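Local coordinates for protein response regulator (Vibrio cholerae O1 biovar El Tor, PDB 7KPO) that serves as the DNA-binding domain of the sensor histidine kinase ChiS and probably helps to control chitin-utilisation genes, at residues A[83-86]-A[90-93]. Numbering follows the deposited sequence.
With SO4 (sulfate ion), chain D; SO4 (sulfate ion), chain B.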
loop_
_atom_site.group_PDB
_atom_site.type_symbol
_atom_site.label_atom_id
_atom_site.label_comp_id
_atom_site.label_asym_id
_atom_site.label_seq_id
_atom_site.Cartn_x
_atom_site.Cartn_y
_atom_site.Cartn_z
ATOM N N HIS A 83 -4.823 -6.139 3.331
ATOM C CA HIS A 83 -4.736 -6.952 4.575
ATOM C C HIS A 83 -3.306 -7.309 4.985
ATOM O O HIS A 83 -3.127 -7.707 6.146
ATOM C CB HIS A 83 -5.610 -8.200 4.401
ATOM C CG HIS A 83 -7.062 -7.866 4.333
ATOM N ND1 HIS A 83 -7.830 -7.711 5.471
ATOM C CD2 HIS A 83 -7.879 -7.608 3.288
ATOM C CE1 HIS A 83 -9.062 -7.396 5.128
ATOM N NE2 HIS A 83 -9.120 -7.328 3.799
ATOM N N CYS A 84 -2.340 -7.164 4.083
ATOM C CA CYS A 84 -0.921 -7.519 4.363
ATOM C C CYS A 84 -0.076 -6.267 4.121
ATOM O O CYS A 84 0.079 -5.869 2.954
ATOM C CB CYS A 84 -0.499 -8.695 3.493
ATOM S SG CYS A 84 -1.552 -10.156 3.708
ATOM N N LYS A 85 0.464 -5.690 5.194
ATOM C CA LYS A 85 1.166 -4.383 5.099
ATOM C C LYS A 85 2.690 -4.488 5.159
ATOM O O LYS A 85 3.329 -3.523 4.716
ATOM C CB LYS A 85 0.687 -3.492 6.247
ATOM C CG LYS A 85 -0.791 -3.145 6.224
ATOM C CD LYS A 85 -1.202 -2.495 4.928
ATOM C CE LYS A 85 -2.600 -1.924 4.950
ATOM N NZ LYS A 85 -2.995 -1.470 3.597
ATOM N N GLU A 86 3.246 -5.622 5.590
ATOM C CA GLU A 86 4.714 -5.762 5.808
ATOM C C GLU A 86 5.493 -5.148 4.644
ATOM O O GLU A 86 5.496 -5.731 3.561
ATOM C CB GLU A 86 5.094 -7.226 6.014
ATOM C CG GLU A 86 6.576 -7.430 6.271
ATOM C CD GLU A 86 6.978 -8.884 6.438
ATOM O OE1 GLU A 86 6.290 -9.603 7.188
ATOM O OE2 GLU A 86 7.939 -9.304 5.775
ATOM N N GLU A 90 9.385 -7.839 -1.237
ATOM C CA GLU A 90 8.288 -8.724 -1.698
ATOM C C GLU A 90 7.034 -7.884 -1.960
ATOM O O GLU A 90 6.396 -8.063 -3.012
ATOM C CB GLU A 90 8.048 -9.815 -0.662
ATOM C CG GLU A 90 7.130 -10.907 -1.151
ATOM C CD GLU A 90 6.956 -12.065 -0.189
ATOM O OE1 GLU A 90 7.504 -11.998 0.925
ATOM O OE2 GLU A 90 6.276 -13.031 -0.554
ATOM N N ARG A 91 6.693 -6.990 -1.035
ATOM C CA ARG A 91 5.495 -6.138 -1.219
ATOM C C ARG A 91 5.708 -5.168 -2.384
ATOM O O ARG A 91 4.790 -5.000 -3.204
ATOM C CB ARG A 91 5.191 -5.364 0.061
ATOM C CG ARG A 91 3.797 -4.764 0.060
ATOM C CD ARG A 91 3.497 -4.071 1.369
ATOM N NE ARG A 91 2.059 -3.951 1.591
ATOM C CZ ARG A 91 1.309 -2.935 1.184
ATOM N NH1 ARG A 91 1.852 -1.927 0.524
ATOM N NH2 ARG A 91 0.014 -2.926 1.436
ATOM N N THR A 92 6.882 -4.550 -2.456
ATOM C CA THR A 92 7.171 -3.582 -3.542
ATOM C C THR A 92 7.003 -4.280 -4.899
ATOM O O THR A 92 6.453 -3.663 -5.829
ATOM C CB THR A 92 8.569 -2.991 -3.347
ATOM O OG1 THR A 92 8.569 -2.257 -2.120
ATOM C CG2 THR A 92 8.992 -2.105 -4.497
ATOM N N HIS A 93 7.451 -5.527 -5.002
ATOM C CA HIS A 93 7.342 -6.272 -6.282
ATOM C C HIS A 93 5.875 -6.406 -6.690
ATOM O O HIS A 93 5.567 -6.211 -7.872
ATOM C CB HIS A 93 8.033 -7.631 -6.141
ATOM C CG HIS A 93 7.886 -8.501 -7.338
ATOM N ND1 HIS A 93 8.560 -8.253 -8.513
ATOM C CD2 HIS A 93 7.173 -9.626 -7.540
ATOM C CE1 HIS A 93 8.252 -9.184 -9.396
ATOM N NE2 HIS A 93 7.412 -10.037 -8.820
HETATM S S SO4 D . -0.937 0.554 1.666
HETATM O O1 SO4 D . -1.456 -0.625 1.023
HETATM O O2 SO4 D . 0.475 0.677 1.392
HETATM O O3 SO4 D . -1.133 0.449 3.087
HETATM O O4 SO4 D . -1.638 1.709 1.163
HETATM S S SO4 B . -1.710 -0.305 -0.973
HETATM O O1 SO4 B . -1.634 0.917 -0.213
HETATM O O2 SO4 B . -0.389 -0.685 -1.415
HETATM O O3 SO4 B . -2.549 -0.101 -2.123
HETATM O O4 SO4 B . -2.267 -1.340 -0.140
HETATM O O HOH W 1 7.523 -7.148 1.836
#
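R91 reaches back from the first turn of helix 89-106 to the carbonyl oxygen of C84. Its CG is anti to the backbone N (chi1 -165°) and the chain runs extended to NE, which carries the guanidinium to the loop backbone. R91 NE donates to C84 O at 3.1 Å, with an N-H...O angle of 161°. The oxygen lies at the guanidinium edge, in its plane, and receives the bond on a lone pair. R91 NH2 adds a weak bond to the same C84 O at 3.3 Å. The carbonyls of K85 and E86 sit oblique to the group. R91 CD packs against both oxygens, 3.4 Å from K85 O.

C84 is the first residue to leave the helical path after helix 70-83. The contact closes the short turn of a helical hairpin, between helices 70-83 and 89-106. Helix 2-27 packs alongside, where Y22 touches R91 and its OH bonds E86 O. A water also bridges the turn, donating to E86 O and accepting from R91 N, 3.0 Å from each. E86 and E90 bring their carboxylates to R25, which probably offsets their like charges.

K85 bends at chi2 (-56°), and its chain crosses that of R91 at a slant. K85 CD comes 3.7 Å from R91 NH2. Both cations turn to sulfate, probably from the crystallisation liquor. K85 NZ bonds O3 of the chain D sulfate at 2.7 Å, and R91 NH2 bonds its O1 at 2.8 Å. The chain B sulfate also meets R91. The two ions overlap too closely to be present together, so they are probably alternatives and the bonds to each part-time. R98 and, from the second subunit, K85, R91 and R98 also bond sulfate here, while R91 NH1 also pairs with E95 of both subunits.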